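Local structure of tail spike protein (Acinetobacter phage vB_AbaP_AS12, 6EU4) at residues 324-329 and 347-352; 318-323 and 341-346. The protein probably serves as the trimeric adhesin by which the phage recognises, and likely degrades, capsular polysaccharide of Acinetobacter baumannii. One frame throughout, in Å; residues are numbered along the deposited sequence.

Interaction 1: 324-329 and 347-352; sequences MVTCMN and ISNFNG
Met324 and Ser348 begin the backbone bonding: Ser348 N donates to Met324 O at 2.9 Å, and Thr326 N donates back to Ser348 O, also at 2.9 Å. Both chains then turn a corner at Thr326 and Asn349, where phi becomes positive. Two waters fill in here. One accepts from Cys327 N and donates to Ser348 O; the other donates to both Cys327 O and Asn349 O, at 2.7 Å each. Past the corner, Asn351 N bonds to Cys327 O, and a weak bond joins Asn329 N to Asn351 O.

The nonpolar contact centres on Phe350. With CG anti to the backbone N (chi1 -155°), its ring swings across 324-329. One face lies under the corner backbone, CD1 coming 3.3 Å from Cys327 O, while CE1 packs 3.6 Å from Cys327 CB. Met324, a selenomethionine, brings its selenium to the ring obliquely as a Met-aromatic contact. Phe337 meets the ring edge-to-face, and Phe388 meets it with parallel planes.

Asn329 presents OD1 to the ring edge, in plane and 3.4 Å from Phe350 CE2, with amide and ring 28° apart. Gly352, having no side chain, lets the same OD1 sit 3.1 Å from its CA; this buried oxygen has no polar partner in the model.

Thr326 and Asn349 run side by side, the methyl CG2 of Thr326 against the amide of Asn349. Their polar ends bond to a second subunit, Thr326 OG1 to Thr295 and Asn349 OD1 to Asn321.

Stacked coils of a parallel beta-helix thus divide their work at this corner: Cys327, Phe350 and the long, unbranched Met324 fill the inside, while Thr326 and Asn349 turn their side-chain hydrogen bonds to trimer assembly.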
loop_
_atom_site.group_PDB
_atom_site.type_symbol
_atom_site.label_atom_id
_atom_site.label_comp_id
_atom_site.label_asym_id
_atom_site.label_seq_id
_atom_site.Cartn_x
_atom_site.Cartn_y
_atom_site.Cartn_z
HETATM N N MSE A 324 -0.242 2.453 -7.033
HETATM C CA MSE A 324 0.589 3.623 -6.810
HETATM C C MSE A 324 0.394 4.080 -5.371
HETATM O O MSE A 324 -0.706 4.487 -4.991
HETATM C CB MSE A 324 0.228 4.757 -7.779
HETATM C CG MSE A 324 0.257 4.374 -9.201
HETATM SE SE MSE A 324 -0.017 5.993 -10.271
HETATM C CE MSE A 324 -0.205 5.098 -11.975
ATOM N N VAL A 325 1.447 4.001 -4.571
ATOM C CA VAL A 325 1.387 4.280 -3.140
ATOM C C VAL A 325 2.127 5.591 -2.887
ATOM O O VAL A 325 3.355 5.654 -3.018
ATOM C CB VAL A 325 1.995 3.135 -2.317
ATOM C CG1 VAL A 325 1.726 3.349 -0.842
ATOM C CG2 VAL A 325 1.433 1.812 -2.767
ATOM N N THR A 326 1.377 6.617 -2.501
ATOM C CA THR A 326 1.891 7.951 -2.187
ATOM C C THR A 326 2.816 8.489 -3.289
ATOM O O THR A 326 3.888 9.031 -3.011
ATOM C CB THR A 326 2.601 7.972 -0.820
ATOM O OG1 THR A 326 2.298 6.792 -0.058
ATOM C CG2 THR A 326 2.106 9.150 0.011
ATOM N N CYS A 327 2.377 8.369 -4.545
ATOM C CA CYS A 327 3.099 8.918 -5.686
ATOM C C CYS A 327 2.690 10.368 -5.935
ATOM O O CYS A 327 1.699 10.873 -5.392
ATOM C CB CYS A 327 2.878 8.046 -6.928
ATOM S SG CYS A 327 3.672 6.385 -6.720
HETATM N N MSE A 328 3.477 11.038 -6.773
HETATM C CA MSE A 328 3.290 12.465 -7.057
HETATM C C MSE A 328 3.484 12.805 -8.522
HETATM O O MSE A 328 4.099 12.062 -9.287
HETATM C CB MSE A 328 4.263 13.319 -6.235
HETATM C CG MSE A 328 4.129 13.126 -4.758
HETATM SE SE MSE A 328 5.157 14.465 -3.783
HETATM C CE MSE A 328 4.232 16.097 -4.347
ATOM N N ASN A 329 2.987 13.979 -8.884
ATOM C CA ASN A 329 3.414 14.642 -10.093
ATOM C C ASN A 329 3.390 16.142 -9.847
ATOM O O ASN A 329 2.617 16.644 -9.021
ATOM C CB ASN A 329 2.519 14.289 -11.301
ATOM C CG ASN A 329 1.318 15.166 -11.398
ATOM O OD1 ASN A 329 0.290 14.923 -10.750
ATOM N ND2 ASN A 329 1.435 16.236 -12.188
ATOM N N ILE A 347 -4.841 4.017 -6.999
ATOM C CA ILE A 347 -4.012 5.202 -6.772
ATOM C C ILE A 347 -4.303 5.659 -5.346
ATOM O O ILE A 347 -5.378 6.215 -5.076
ATOM C CB ILE A 347 -4.309 6.305 -7.794
ATOM C CG1 ILE A 347 -4.150 5.761 -9.235
ATOM C CG2 ILE A 347 -3.411 7.474 -7.566
ATOM C CD1 ILE A 347 -4.414 6.763 -10.306
ATOM N N SER A 348 -3.367 5.432 -4.426
ATOM C CA SER A 348 -3.601 5.657 -3.001
ATOM C C SER A 348 -2.755 6.829 -2.520
ATOM O O SER A 348 -1.523 6.816 -2.645
ATOM C CB SER A 348 -3.301 4.400 -2.172
ATOM O OG SER A 348 -1.910 4.172 -2.027
ATOM N N ASN A 349 -3.424 7.841 -1.965
ATOM C CA ASN A 349 -2.752 8.999 -1.367
ATOM C C ASN A 349 -1.807 9.684 -2.354
ATOM O O ASN A 349 -0.694 10.072 -2.009
ATOM C CB ASN A 349 -2.016 8.554 -0.102
ATOM C CG ASN A 349 -1.759 9.674 0.871
ATOM O OD1 ASN A 349 -2.089 10.825 0.623
ATOM N ND2 ASN A 349 -1.167 9.324 2.022
ATOM N N PHE A 350 -2.277 9.868 -3.583
ATOM C CA PHE A 350 -1.552 10.652 -4.579
ATOM C C PHE A 350 -1.471 12.113 -4.149
ATOM O O PHE A 350 -2.278 12.613 -3.359
ATOM C CB PHE A 350 -2.230 10.547 -5.952
ATOM C CG PHE A 350 -1.304 10.801 -7.107
ATOM C CD1 PHE A 350 -0.516 9.780 -7.602
ATOM C CD2 PHE A 350 -1.213 12.063 -7.695
ATOM C CE1 PHE A 350 0.360 9.984 -8.647
ATOM C CE2 PHE A 350 -0.338 12.279 -8.757
ATOM C CZ PHE A 350 0.452 11.249 -9.230
ATOM N N ASN A 351 -0.452 12.808 -4.661
ATOM C CA ASN A 351 -0.357 14.245 -4.449
ATOM C C ASN A 351 0.092 14.819 -5.794
ATOM O O ASN A 351 1.277 14.752 -6.156
ATOM C CB ASN A 351 0.585 14.569 -3.290
ATOM C CG ASN A 351 0.642 16.043 -2.951
ATOM O OD1 ASN A 351 0.341 16.908 -3.776
ATOM N ND2 ASN A 351 1.078 16.345 -1.723
ATOM N N GLY A 352 -0.875 15.299 -6.571
ATOM C CA GLY A 352 -0.630 15.798 -7.916
ATOM C C GLY A 352 -0.841 17.305 -7.966
ATOM O O GLY A 352 -1.859 17.818 -7.491
HETATM O O HOH W 1 -0.386 7.415 -5.137
HETATM O O HOH W 2 1.614 11.355 -2.688
#

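Interaction 2: 318-323 and 341-346; sequences VYSNVT and EGSEVN
Ser343 OG accepts the N-H of Ser320 at 3.0 Å with an angle of 155°, so a side-chain oxygen does what a backbone carbonyl does elsewhere between these chains. A serine suits the turn because its short side chain can bring a hydroxyl to the neighbouring N-H; chi1 of -67° sets OG on the side of 318-323. The hydroxyl proton has more than one acceptor within reach, Glu341 O among them. Ser320 uses its hydroxyl nearer home: OG donates to Val318 O at 2.8 Å from above the carbonyl plane.

Just before this point, Tyr319 N donates to Glu341 O at 2.8 Å. Tyr319 and Gly342 both have positive phi, easily met by glycine, and the tyrosine ring lies against the bare glycine backbone, its CD1 3.8 Å from Gly342 O. The phenol and the carboxylate beyond it meet through water, which donates to Glu341 OE2 at 2.6 Å and also bonds Tyr319 OH; Glu341 OE1 has Tyr339 OH as a second partner.

The pairing here is that of successive coils in a parallel beta-helix, and the axes of strands 321-323 and 344-346 are only 3° apart. Glu344 N reaches Ser320 O, Val322 N reaches Glu344 O, and Asn346 N reaches Val322 O, all at 2.8 to 3.0 Å. Val322 and Val345, branched residues well suited to strands, lie on the face that packs on Ile317 of strand 311-318.

Asn321, Glu344, Thr323 and Asn346 occupy the other face. The Asn321 and Glu344 side chains touch at their CB atoms, then part: Asn321 OD1 accepts from Gly293 N, while the Glu344 carboxylate is held at both oxygens, by a salt bridge from OE1 to Lys380 and a hydrogen bond from OE2 to Gly386 N of the third subunit.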
loop_
_atom_site.group_PDB
_atom_site.type_symbol
_atom_site.label_atom_id
_atom_site.label_comp_id
_atom_site.label_asym_id
_atom_site.label_seq_id
_atom_site.Cartn_x
_atom_site.Cartn_y
_atom_site.Cartn_z
ATOM N N VAL A 318 -2.184 -0.192 -20.009
ATOM C CA VAL A 318 -2.959 -1.067 -20.871
ATOM C C VAL A 318 -2.752 -2.513 -20.426
ATOM O O VAL A 318 -1.611 -2.969 -20.279
ATOM C CB VAL A 318 -2.562 -0.862 -22.345
ATOM C CG1 VAL A 318 -3.270 -1.840 -23.235
ATOM C CG2 VAL A 318 -2.874 0.589 -22.764
ATOM N N TYR A 319 -3.857 -3.222 -20.221
ATOM C CA TYR A 319 -3.868 -4.630 -19.795
ATOM C C TYR A 319 -2.848 -4.906 -18.683
ATOM O O TYR A 319 -2.086 -5.877 -18.721
ATOM C CB TYR A 319 -3.648 -5.551 -20.988
ATOM C CG TYR A 319 -4.782 -5.467 -21.987
ATOM C CD1 TYR A 319 -6.087 -5.765 -21.615
ATOM C CD2 TYR A 319 -4.540 -5.119 -23.307
ATOM C CE1 TYR A 319 -7.133 -5.678 -22.532
ATOM C CE2 TYR A 319 -5.568 -5.044 -24.226
ATOM C CZ TYR A 319 -6.865 -5.315 -23.829
ATOM O OH TYR A 319 -7.895 -5.245 -24.750
ATOM N N SER A 320 -2.915 -4.090 -17.629
ATOM C CA SER A 320 -1.966 -4.111 -16.529
ATOM C C SER A 320 -2.721 -4.070 -15.213
ATOM O O SER A 320 -3.905 -3.730 -15.173
ATOM C CB SER A 320 -1.008 -2.911 -16.587
ATOM O OG SER A 320 -0.305 -2.871 -17.816
ATOM N N ASN A 321 -2.034 -4.383 -14.113
ATOM C CA ASN A 321 -2.586 -4.065 -12.796
ATOM C C ASN A 321 -1.476 -3.468 -11.939
ATOM O O ASN A 321 -0.415 -4.076 -11.763
ATOM C CB ASN A 321 -3.288 -5.284 -12.151
ATOM C CG ASN A 321 -2.343 -6.358 -11.611
ATOM O OD1 ASN A 321 -1.668 -7.078 -12.356
ATOM N ND2 ASN A 321 -2.377 -6.535 -10.288
ATOM N N VAL A 322 -1.726 -2.250 -11.458
ATOM C CA VAL A 322 -0.721 -1.349 -10.904
ATOM C C VAL A 322 -1.280 -0.720 -9.639
ATOM O O VAL A 322 -2.440 -0.296 -9.611
ATOM C CB VAL A 322 -0.345 -0.224 -11.892
ATOM C CG1 VAL A 322 0.640 0.761 -11.270
ATOM C CG2 VAL A 322 0.199 -0.800 -13.214
ATOM N N THR A 323 -0.442 -0.634 -8.606
ATOM C CA THR A 323 -0.752 0.108 -7.390
ATOM C C THR A 323 0.256 1.232 -7.255
ATOM O O THR A 323 1.468 0.983 -7.337
ATOM C CB THR A 323 -0.673 -0.767 -6.132
ATOM O OG1 THR A 323 -1.593 -1.859 -6.210
ATOM C CG2 THR A 323 -1.016 0.046 -4.893
ATOM N N GLU A 341 -6.881 1.079 -19.963
ATOM C CA GLU A 341 -7.593 0.219 -20.896
ATOM C C GLU A 341 -7.344 -1.220 -20.457
ATOM O O GLU A 341 -6.196 -1.669 -20.432
ATOM C CB GLU A 341 -7.113 0.449 -22.337
ATOM C CG GLU A 341 -7.765 -0.471 -23.350
ATOM C CD GLU A 341 -7.267 -0.269 -24.767
ATOM O OE1 GLU A 341 -6.582 0.742 -25.052
ATOM O OE2 GLU A 341 -7.559 -1.159 -25.595
ATOM N N GLY A 342 -8.402 -1.915 -20.066
ATOM C CA GLY A 342 -8.253 -3.261 -19.545
ATOM C C GLY A 342 -7.340 -3.383 -18.342
ATOM O O GLY A 342 -6.707 -4.433 -18.163
ATOM N N SER A 343 -7.300 -2.364 -17.473
ATOM C CA SER A 343 -6.324 -2.324 -16.395
ATOM C C SER A 343 -6.985 -2.066 -15.057
ATOM O O SER A 343 -8.017 -1.400 -14.977
ATOM C CB SER A 343 -5.276 -1.233 -16.643
ATOM O OG SER A 343 -4.487 -1.567 -17.755
ATOM N N GLU A 344 -6.346 -2.576 -14.001
ATOM C CA GLU A 344 -6.716 -2.295 -12.617
ATOM C C GLU A 344 -5.657 -1.373 -12.030
ATOM O O GLU A 344 -4.475 -1.734 -11.997
ATOM C CB GLU A 344 -6.816 -3.586 -11.794
ATOM C CG GLU A 344 -7.080 -3.296 -10.294
ATOM C CD GLU A 344 -7.528 -4.513 -9.492
ATOM O OE1 GLU A 344 -7.621 -5.659 -10.018
ATOM O OE2 GLU A 344 -7.782 -4.313 -8.295
ATOM N N VAL A 345 -6.064 -0.177 -11.601
ATOM C CA VAL A 345 -5.121 0.797 -11.055
ATOM C C VAL A 345 -5.692 1.328 -9.747
ATOM O O VAL A 345 -6.787 1.904 -9.723
ATOM C CB VAL A 345 -4.841 1.939 -12.050
ATOM C CG1 VAL A 345 -3.697 2.808 -11.564
ATOM C CG2 VAL A 345 -4.530 1.388 -13.450
ATOM N N ASN A 346 -4.963 1.122 -8.660
ATOM C CA ASN A 346 -5.313 1.675 -7.360
ATOM C C ASN A 346 -4.336 2.795 -7.083
ATOM O O ASN A 346 -3.133 2.546 -6.972
ATOM C CB ASN A 346 -5.237 0.624 -6.266
ATOM C CG ASN A 346 -5.747 1.149 -4.935
ATOM O OD1 ASN A 346 -6.022 2.347 -4.776
ATOM N ND2 ASN A 346 -5.951 0.245 -3.996
HETATM O O HOH W 3 -9.688 -2.645 -25.453
HETATM O O HOH W 4 -3.558 -1.871 -4.208
#

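How the interactions relate
Interactions 1 and 2 follow one another along two neighbouring coils, sharing strands 321-334 and 344-348, with interaction 1 running on into strand 351-355; their centres are about 15 Å apart. Met324 N probably bonds to Asn346 O at the junction, and Met324 CE packs on Val345 CG1, so the interior continues from one to the other. Interaction 1 is almost wholly buried and relies on an aromatic core and waters bridging the two backbones; interaction 2 is only partly buried, emerging at the exposed Tyr319, linked by water to Glu341, with buried serine hydroxyls at the turn behind it. They supply opposite halves of one trimer interface: Asn321 and Thr323 meet residues of interaction 1 in another copy.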